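Local coordinates for fatty acid-binding protein 2 (Manduca sexta, PDB 1MDC) that binds fatty acids in a 1:1 molar ratio, enclosing the hydrophobic ligand inside a beta-barrel, at residues 19-24 against 28-33; 48-53 against 59-64; 70-75 against 91-96. All coordinates share one frame; numbering follows the deposited sequence. Where two conformers were deposited one is given.

Interaction 1 (19-24 against 28-33); sequences FLKSAG and DKIQAL
Ser22 OG, just past the Leu20 and Lys21 that touch helix 27-35, is gripped twice: it donates to Phe19 O at 2.7 Å, the donor tilted 19° from the carbonyl plane, and hydrogen-bonds to Ser119 OG. Here the first helix closes in a Schellman motif, with Gly24 at positive phi and its N bonded back to Lys21 O at 2.9 Å.

Across the pair of helices the contact is wholly apolar. Leu20 does most of the work, its two sides meeting different turns of 28-33. Its CB rests 3.9 Å from Ile30 CG1, while its CD1 methyl packs against Leu33 CB, also at 3.9 Å. The other methyl, Leu20 CD2, lies 4.0 Å from Leu33 CD1. Ile30 CG1 is anti to the carbonyl carbon (chi1 -75°) and the chain runs on extended, which carries CD1 past Leu20 to the CG of Lys21; these two side chains cross at about a right angle. The ammonium of Lys21 turns to a salt bridge with Asp17.

Leu25 of the connecting loop also packs on Leu20, Ile30 and Leu33, completing the helix-turn-helix lid of the barrel, while Phe19 faces strands 112-119 and 122-131 and touches the bound palmitic acid.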
loop_
_atom_site.group_PDB
_atom_site.type_symbol
_atom_site.label_atom_id
_atom_site.label_comp_id
_atom_site.label_asym_id
_atom_site.label_seq_id
_atom_site.Cartn_x
_atom_site.Cartn_y
_atom_site.Cartn_z
ATOM N N PHE A 19 9.092 -9.401 3.382
ATOM C CA PHE A 19 7.766 -9.525 2.835
ATOM C C PHE A 19 7.826 -9.678 1.304
ATOM O O PHE A 19 7.084 -10.465 0.737
ATOM C CB PHE A 19 6.884 -8.225 3.121
ATOM C CG PHE A 19 5.686 -8.139 2.220
ATOM C CD1 PHE A 19 4.592 -8.978 2.398
ATOM C CD2 PHE A 19 5.654 -7.214 1.193
ATOM C CE1 PHE A 19 3.481 -8.893 1.566
ATOM C CE2 PHE A 19 4.541 -7.131 0.329
ATOM C CZ PHE A 19 3.463 -7.956 0.516
ATOM N N LEU A 20 8.679 -8.918 0.615
ATOM C CA LEU A 20 8.733 -9.023 -0.841
ATOM C C LEU A 20 9.222 -10.385 -1.306
ATOM O O LEU A 20 8.814 -10.887 -2.359
ATOM C CB LEU A 20 9.602 -7.944 -1.391
ATOM C CG LEU A 20 9.004 -6.547 -1.139
ATOM C CD1 LEU A 20 10.027 -5.509 -1.485
ATOM C CD2 LEU A 20 7.788 -6.305 -1.995
ATOM N N LYS A 21 10.102 -10.993 -0.509
ATOM C CA LYS A 21 10.621 -12.317 -0.860
ATOM C C LYS A 21 9.483 -13.323 -0.819
ATOM O O LYS A 21 9.322 -14.191 -1.657
ATOM C CB LYS A 21 11.793 -12.809 0.008
ATOM C CG LYS A 21 13.088 -12.040 -0.291
ATOM C CD LYS A 21 14.101 -12.290 0.820
ATOM C CE LYS A 21 15.502 -11.860 0.524
ATOM N NZ LYS A 21 16.190 -11.521 1.777
ATOM N N SER A 22 8.655 -13.194 0.184
ATOM C CA SER A 22 7.527 -14.082 0.346
ATOM C C SER A 22 6.524 -13.930 -0.770
ATOM O O SER A 22 5.622 -14.759 -0.928
ATOM C CB SER A 22 6.867 -13.818 1.712
ATOM O OG SER A 22 5.852 -12.759 1.580
ATOM N N ALA A 23 6.692 -12.855 -1.538
ATOM C CA ALA A 23 5.790 -12.604 -2.641
ATOM C C ALA A 23 6.310 -13.185 -3.962
ATOM O O ALA A 23 5.640 -13.127 -5.010
ATOM C CB ALA A 23 5.323 -11.158 -2.716
ATOM N N GLY A 24 7.518 -13.753 -3.909
ATOM C CA GLY A 24 8.120 -14.353 -5.092
ATOM C C GLY A 24 8.498 -13.350 -6.183
ATOM O O GLY A 24 8.532 -13.687 -7.371
ATOM N N ASP A 28 15.446 -8.004 -9.125
ATOM C CA ASP A 28 15.506 -6.621 -9.537
ATOM C C ASP A 28 14.309 -5.810 -9.057
ATOM O O ASP A 28 14.428 -4.608 -8.778
ATOM C CB ASP A 28 15.431 -6.499 -11.042
ATOM C CG ASP A 28 16.718 -6.782 -11.705
ATOM O OD1 ASP A 28 17.738 -6.912 -10.904
ATOM O OD2 ASP A 28 16.791 -6.894 -12.879
ATOM N N LYS A 29 13.142 -6.460 -8.997
ATOM C CA LYS A 29 11.945 -5.760 -8.549
ATOM C C LYS A 29 12.054 -5.504 -7.068
ATOM O O LYS A 29 11.639 -4.466 -6.547
ATOM C CB LYS A 29 10.642 -6.500 -8.781
ATOM C CG LYS A 29 10.093 -6.163 -10.144
ATOM C CD LYS A 29 9.079 -7.214 -10.519
ATOM C CE LYS A 29 8.151 -6.896 -11.683
ATOM N NZ LYS A 29 6.809 -7.505 -11.508
ATOM N N ILE A 30 12.630 -6.484 -6.388
ATOM C CA ILE A 30 12.809 -6.359 -4.973
ATOM C C ILE A 30 13.744 -5.192 -4.677
ATOM O O ILE A 30 13.488 -4.371 -3.817
ATOM C CB ILE A 30 13.275 -7.654 -4.370
ATOM C CG1 ILE A 30 12.126 -8.629 -4.291
ATOM C CG2 ILE A 30 13.848 -7.378 -3.001
ATOM C CD1 ILE A 30 12.550 -10.002 -3.680
ATOM N N GLN A 31 14.845 -5.092 -5.401
ATOM C CA GLN A 31 15.787 -4.003 -5.191
ATOM C C GLN A 31 15.154 -2.629 -5.468
ATOM O O GLN A 31 15.360 -1.652 -4.747
ATOM C CB GLN A 31 17.087 -4.226 -6.053
ATOM C CG GLN A 31 18.211 -3.143 -5.941
ATOM C CD GLN A 31 19.374 -3.361 -6.934
ATOM O OE1 GLN A 31 19.178 -3.590 -8.140
ATOM N NE2 GLN A 31 20.609 -3.297 -6.439
ATOM N N ALA A 32 14.384 -2.541 -6.538
ATOM C CA ALA A 32 13.764 -1.290 -6.861
ATOM C C ALA A 32 12.759 -0.907 -5.782
ATOM O O ALA A 32 12.711 0.227 -5.325
ATOM C CB ALA A 32 13.110 -1.357 -8.244
ATOM N N LEU A 33 11.939 -1.853 -5.350
ATOM C CA LEU A 33 10.955 -1.522 -4.327
ATOM C C LEU A 33 11.544 -1.103 -3.007
ATOM O O LEU A 33 11.054 -0.181 -2.342
ATOM C CB LEU A 33 9.894 -2.611 -4.120
ATOM C CG LEU A 33 8.964 -2.685 -5.333
ATOM C CD1 LEU A 33 8.166 -3.987 -5.213
ATOM C CD2 LEU A 33 7.983 -1.492 -5.313
#

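Interaction 2 (48-53 against 59-64); sequences SYSNTS and AKTVSF. Unlike the reference sequence in segment 48-53: Asn51 (reference Ile). Unlike the reference sequence in segment 59-64: Ala59 (reference Glu), Lys60 (reference Arg).
Ser48 lies against the backbone of Phe64, with its CA 3.3 Å from Phe64 O, and its OG shares a water with Ser50 OG and, weakly, Ser63 OG. Tyr49 forms a hydrogen-bonded pair with Phe64: its N-H reaches Phe64 O at 2.8 Å, nearly straight at 171°, and its carbonyl accepts Phe64 N. Its CB sits over one face of the Phe64 ring, a CH-pi contact 4.0 Å from the centroid, whereas the two rings are so offset that they hardly overlap. Ser50 and Ser63 form a non-hydrogen-bonded pair. Asn51 exchanges backbone bonds with Val62, and its CB meets the edge of the Phe64 ring, which also stacks with Tyr84, at 4.0 Å. An alanine in place of Phe64 would probably strip Tyr49 CB and Asn51 CB of their cover and cost Tyr84 one of its stacking partners. On the Ser50 face, Thr52 OG1 and Thr61 OG1, each anti to its carbonyl carbon (chi1 -67° and -60°), are thereby brought to a hydrogen bond of 2.7 Å. Ser53 closes the ladder with two bonds to Lys60, whose NZ reaches Val73 O. This antiparallel beta hairpin belongs to the fatty-acid-binding protein barrel, Asn51 packing against the hexadecanoate-binding Gln40.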
loop_
_atom_site.group_PDB
_atom_site.type_symbol
_atom_site.label_atom_id
_atom_site.label_comp_id
_atom_site.label_asym_id
_atom_site.label_seq_id
_atom_site.Cartn_x
_atom_site.Cartn_y
_atom_site.Cartn_z
ATOM N N SER A 48 -16.794 7.881 -3.809
ATOM C CA SER A 48 -15.541 7.148 -3.931
ATOM C C SER A 48 -14.349 7.879 -3.318
ATOM O O SER A 48 -14.419 9.021 -2.894
ATOM C CB SER A 48 -15.346 6.958 -5.465
ATOM O OG SER A 48 -14.803 8.138 -6.032
ATOM N N TYR A 49 -13.226 7.211 -3.259
ATOM C CA TYR A 49 -12.031 7.810 -2.718
ATOM C C TYR A 49 -11.010 7.729 -3.853
ATOM O O TYR A 49 -11.195 6.923 -4.774
ATOM C CB TYR A 49 -11.492 6.955 -1.552
ATOM C CG TYR A 49 -12.401 6.933 -0.326
ATOM C CD1 TYR A 49 -12.280 7.910 0.636
ATOM C CD2 TYR A 49 -13.386 5.927 -0.216
ATOM C CE1 TYR A 49 -13.123 7.865 1.774
ATOM C CE2 TYR A 49 -14.224 5.889 0.890
ATOM C CZ TYR A 49 -14.078 6.878 1.881
ATOM O OH TYR A 49 -14.906 6.821 2.987
ATOM N N SER A 50 -9.964 8.550 -3.763
ATOM C CA SER A 50 -8.892 8.594 -4.754
ATOM C C SER A 50 -7.570 8.514 -4.018
ATOM O O SER A 50 -7.413 9.155 -2.986
ATOM C CB SER A 50 -8.754 9.966 -5.465
ATOM O OG SER A 50 -9.815 10.154 -6.351
ATOM N N ASN A 51 -6.621 7.751 -4.550
ATOM C CA ASN A 51 -5.309 7.619 -3.949
ATOM C C ASN A 51 -4.288 7.990 -4.999
ATOM O O ASN A 51 -4.276 7.415 -6.084
ATOM C CB ASN A 51 -5.162 6.124 -3.542
ATOM C CG ASN A 51 -3.940 5.692 -2.819
ATOM O OD1 ASN A 51 -3.555 4.500 -2.854
ATOM N ND2 ASN A 51 -3.346 6.639 -2.138
ATOM N N THR A 52 -3.451 8.965 -4.687
ATOM C CA THR A 52 -2.423 9.402 -5.607
ATOM C C THR A 52 -1.092 8.962 -5.012
ATOM O O THR A 52 -0.798 9.290 -3.868
ATOM C CB THR A 52 -2.329 10.923 -5.767
ATOM O OG1 THR A 52 -3.487 11.383 -6.396
ATOM C CG2 THR A 52 -1.087 11.220 -6.634
ATOM N N SER A 53 -0.301 8.209 -5.783
ATOM C CA SER A 53 0.999 7.695 -5.333
ATOM C C SER A 53 2.106 8.090 -6.332
ATOM O O SER A 53 1.838 8.210 -7.525
ATOM C CB SER A 53 0.984 6.173 -5.201
ATOM O OG SER A 53 0.722 5.624 -6.474
ATOM N N ALA A 59 4.029 7.800 -11.098
ATOM C CA ALA A 59 2.912 8.565 -10.546
ATOM C C ALA A 59 1.536 8.149 -11.109
ATOM O O ALA A 59 1.335 8.036 -12.324
ATOM C CB ALA A 59 3.139 10.084 -10.633
ATOM N N LYS A 60 0.570 7.916 -10.203
ATOM C CA LYS A 60 -0.788 7.517 -10.579
ATOM C C LYS A 60 -1.849 7.895 -9.555
ATOM O O LYS A 60 -1.555 7.992 -8.361
ATOM C CB LYS A 60 -0.974 6.042 -10.924
ATOM C CG LYS A 60 -0.632 5.055 -9.841
ATOM C CD LYS A 60 0.085 3.880 -10.487
ATOM C CE LYS A 60 -0.111 2.535 -9.816
ATOM N NZ LYS A 60 0.649 1.444 -10.484
ATOM N N THR A 61 -3.069 8.095 -10.067
ATOM C CA THR A 61 -4.219 8.427 -9.255
ATOM C C THR A 61 -5.327 7.437 -9.560
ATOM O O THR A 61 -5.846 7.448 -10.668
ATOM C CB THR A 61 -4.690 9.837 -9.409
ATOM O OG1 THR A 61 -3.643 10.717 -9.030
ATOM C CG2 THR A 61 -5.872 10.046 -8.469
ATOM N N VAL A 62 -5.677 6.567 -8.598
ATOM C CA VAL A 62 -6.722 5.559 -8.786
ATOM C C VAL A 62 -7.915 5.797 -7.846
ATOM O O VAL A 62 -7.740 6.211 -6.702
ATOM C CB VAL A 62 -6.088 4.225 -8.482
ATOM C CG1 VAL A 62 -7.104 3.149 -8.737
ATOM C CG2 VAL A 62 -4.898 4.100 -9.436
ATOM N N SER A 63 -9.136 5.546 -8.323
ATOM C CA SER A 63 -10.345 5.750 -7.513
ATOM C C SER A 63 -10.949 4.416 -7.161
ATOM O O SER A 63 -10.814 3.428 -7.915
ATOM C CB SER A 63 -11.505 6.512 -8.246
ATOM O OG SER A 63 -10.991 7.732 -8.669
ATOM N N PHE A 64 -11.635 4.397 -6.020
ATOM C CA PHE A 64 -12.261 3.162 -5.598
ATOM C C PHE A 64 -13.352 3.464 -4.611
ATOM O O PHE A 64 -13.417 4.585 -4.115
ATOM C CB PHE A 64 -11.247 2.178 -4.833
ATOM C CG PHE A 64 -10.485 2.845 -3.729
ATOM C CD1 PHE A 64 -10.989 2.874 -2.444
ATOM C CD2 PHE A 64 -9.240 3.434 -3.992
ATOM C CE1 PHE A 64 -10.278 3.514 -1.402
ATOM C CE2 PHE A 64 -8.538 4.080 -2.987
ATOM C CZ PHE A 64 -9.076 4.118 -1.684
HETATM O O HOH W 1 -12.633 9.626 -6.340
#

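Interaction 3 (70-75 against 91-96). With SO4 (sulfate ion), chain B.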
loop_
_atom_site.group_PDB
_atom_site.type_symbol
_atom_site.label_atom_id
_atom_site.label_comp_id
_atom_site.label_asym_id
_atom_site.label_seq_id
_atom_site.Cartn_x
_atom_site.Cartn_y
_atom_site.Cartn_z
ATOM N N PHE A 70 -11.572 -4.843 -7.223
ATOM C CA PHE A 70 -11.328 -4.432 -8.594
ATOM C C PHE A 70 -9.959 -4.903 -9.080
ATOM O O PHE A 70 -9.054 -5.105 -8.272
ATOM C CB PHE A 70 -11.408 -2.927 -8.704
ATOM C CG PHE A 70 -10.460 -2.102 -7.847
ATOM C CD1 PHE A 70 -10.728 -1.905 -6.473
ATOM C CD2 PHE A 70 -9.336 -1.479 -8.394
ATOM C CE1 PHE A 70 -9.869 -1.125 -5.711
ATOM C CE2 PHE A 70 -8.471 -0.696 -7.632
ATOM C CZ PHE A 70 -8.752 -0.500 -6.267
ATOM N N ASP A 71 -9.820 -5.075 -10.401
ATOM C CA ASP A 71 -8.575 -5.488 -11.008
ATOM C C ASP A 71 -7.648 -4.298 -10.871
ATOM O O ASP A 71 -8.028 -3.146 -11.101
ATOM C CB ASP A 71 -8.774 -5.829 -12.477
ATOM C CG ASP A 71 -9.687 -6.979 -12.688
ATOM O OD1 ASP A 71 -9.516 -7.995 -11.903
ATOM O OD2 ASP A 71 -10.508 -6.954 -13.529
ATOM N N ASP A 72 -6.417 -4.563 -10.468
ATOM C CA ASP A 72 -5.449 -3.487 -10.256
ATOM C C ASP A 72 -3.986 -3.877 -10.521
ATOM O O ASP A 72 -3.681 -5.037 -10.725
ATOM C CB ASP A 72 -5.632 -3.164 -8.724
ATOM C CG ASP A 72 -5.079 -1.867 -8.100
ATOM O OD1 ASP A 72 -4.760 -0.927 -8.929
ATOM O OD2 ASP A 72 -4.950 -1.752 -6.906
ATOM N N VAL A 73 -3.110 -2.872 -10.518
ATOM C CA VAL A 73 -1.685 -3.048 -10.734
ATOM C C VAL A 73 -0.990 -2.225 -9.665
ATOM O O VAL A 73 -1.202 -1.020 -9.584
ATOM C CB VAL A 73 -1.259 -2.591 -12.106
ATOM C CG1 VAL A 73 0.237 -2.864 -12.200
ATOM C CG2 VAL A 73 -2.007 -3.336 -13.202
ATOM N N ILE A 74 -0.184 -2.871 -8.831
ATOM C CA ILE A 74 0.522 -2.178 -7.767
ATOM C C ILE A 74 2.010 -2.508 -7.736
ATOM O O ILE A 74 2.504 -3.387 -8.460
ATOM C CB ILE A 74 -0.098 -2.591 -6.418
ATOM C CG1 ILE A 74 0.055 -4.067 -6.209
ATOM C CG2 ILE A 74 -1.604 -2.222 -6.338
ATOM C CD1 ILE A 74 -0.084 -4.437 -4.726
ATOM N N GLY A 75 2.748 -1.809 -6.882
ATOM C CA GLY A 75 4.159 -2.094 -6.802
ATOM C C GLY A 75 4.860 -1.794 -8.094
ATOM O O GLY A 75 4.693 -0.740 -8.678
ATOM N N VAL A 91 -7.516 2.341 7.021
ATOM C CA VAL A 91 -7.828 1.937 5.658
ATOM C C VAL A 91 -7.148 0.569 5.486
ATOM O O VAL A 91 -5.949 0.503 5.716
ATOM C CB VAL A 91 -7.166 2.949 4.709
ATOM C CG1 VAL A 91 -7.447 2.486 3.268
ATOM C CG2 VAL A 91 -7.886 4.305 4.914
ATOM N N THR A 92 -7.875 -0.500 5.127
ATOM C CA THR A 92 -7.255 -1.808 4.977
ATOM C C THR A 92 -7.315 -2.184 3.538
ATOM O O THR A 92 -8.371 -2.139 2.942
ATOM C CB THR A 92 -8.080 -2.830 5.755
ATOM O OG1 THR A 92 -8.103 -2.429 7.117
ATOM C CG2 THR A 92 -7.457 -4.207 5.732
ATOM N N HIS A 93 -6.186 -2.540 2.981
ATOM C CA HIS A 93 -6.153 -2.930 1.589
ATOM C C HIS A 93 -5.823 -4.391 1.522
ATOM O O HIS A 93 -4.741 -4.748 1.975
ATOM C CB HIS A 93 -4.952 -2.190 0.992
ATOM C CG HIS A 93 -4.751 -2.272 -0.477
ATOM N ND1 HIS A 93 -3.692 -1.529 -1.144
ATOM C CD2 HIS A 93 -5.426 -2.983 -1.379
ATOM C CE1 HIS A 93 -3.837 -1.818 -2.428
ATOM N NE2 HIS A 93 -4.814 -2.681 -2.623
ATOM N N VAL A 94 -6.735 -5.211 0.999
ATOM C CA VAL A 94 -6.487 -6.634 0.901
ATOM C C VAL A 94 -6.132 -6.878 -0.538
ATOM O O VAL A 94 -6.849 -6.368 -1.399
ATOM C CB VAL A 94 -7.681 -7.506 1.262
ATOM C CG1 VAL A 94 -7.342 -9.019 1.125
ATOM C CG2 VAL A 94 -8.220 -7.114 2.625
ATOM N N VAL A 95 -5.054 -7.621 -0.815
ATOM C CA VAL A 95 -4.740 -7.817 -2.224
ATOM C C VAL A 95 -4.586 -9.282 -2.496
ATOM O O VAL A 95 -3.994 -9.965 -1.672
ATOM C CB VAL A 95 -3.491 -7.051 -2.693
ATOM C CG1 VAL A 95 -3.584 -5.553 -2.392
ATOM C CG2 VAL A 95 -2.303 -7.601 -1.973
ATOM N N LYS A 96 -5.114 -9.756 -3.626
ATOM C CA LYS A 96 -5.008 -11.187 -3.973
ATOM C C LYS A 96 -4.220 -11.308 -5.261
ATOM O O LYS A 96 -4.607 -10.730 -6.257
ATOM C CB LYS A 96 -6.406 -11.934 -4.079
ATOM C CG LYS A 96 -6.400 -13.314 -4.737
ATOM C CD LYS A 96 -5.163 -14.117 -4.434
ATOM C CE LYS A 96 -5.275 -15.409 -5.180
ATOM N NZ LYS A 96 -4.297 -16.372 -4.729
HETATM S S SO4 B . -1.819 1.361 -0.731
HETATM O O1 SO4 B . -3.194 1.839 -0.541
HETATM O O2 SO4 B . -0.894 2.255 -0.068
HETATM O O3 SO4 B . -1.637 0.033 -0.128
HETATM O O4 SO4 B . -1.515 1.324 -2.190
#
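Ile74 and Val95 meet inside the antiparallel beta-barrel of the fatty-acid-binding protein family, reaching across strand 78-87, which lies between their own strands in the sheet. The backbones stay well apart, the closest CA atoms being those of Asp72 and Val95 at 9.2 Å, so the contact is made by inward side chains.

The apolar part is a single loose touch, Ile74 CD1 to Val95 CG1 at 4.4 Å. The bound palmitic acid packs on both residues, which makes this pair part of the lining of the ligand cavity.

The polar part joins Asp72 and His93 indirectly. Asp72 OD2 stands near the plane of the imidazole, at its edge, but 4.4 Å from His93 NE2; Ser82 OG of the intervening strand hydrogen-bonds to both atoms and spans the gap. The other carboxylate oxygen, OD1, takes a weak bond from the neighbouring Val73 N at 3.0 Å.

Aromatic contacts hold the imidazole further, with Tyr84 stacked on it and Phe104 meeting it at about 60°.

A sulfate, probably from the crystallisation liquor, is hydrogen-bonded by Lys106 NZ, Tyr84 OH and His93. Its negative charge, with that of Asp72 near the other ring nitrogen, is likely to favour the protonated form of His93. Extension of the histidine from its strand, CG anti to the backbone N (chi1 -173°), sends the ring into the interior, where ND1 donates to sulfate O3 in the plane of the ring at 2.8 Å, almost straight at 173°.

In the fold
The three contacts sit in different parts of the barrel. Interaction 1 is buried and apolar and belongs to the helical lid; interaction 2 is a surface contact built on backbone hydrogen bonds between neighbouring strands; interaction 3, partly buried, lines the interior across one intervening strand, with few direct contacts and a sulfate bound beside His93. Interactions 1 and 2 lie on opposite sides of the chain's centre, their centres about 23 Å apart. Interaction 3 touches both: Leu33 packs on Gly75, and Phe64 and Val62 pack on Phe70. Strands 60-64 and 70-74 follow each other in the chain and are the outermost of the sheet, yet a lysine-to-carbonyl bond joins these two edges.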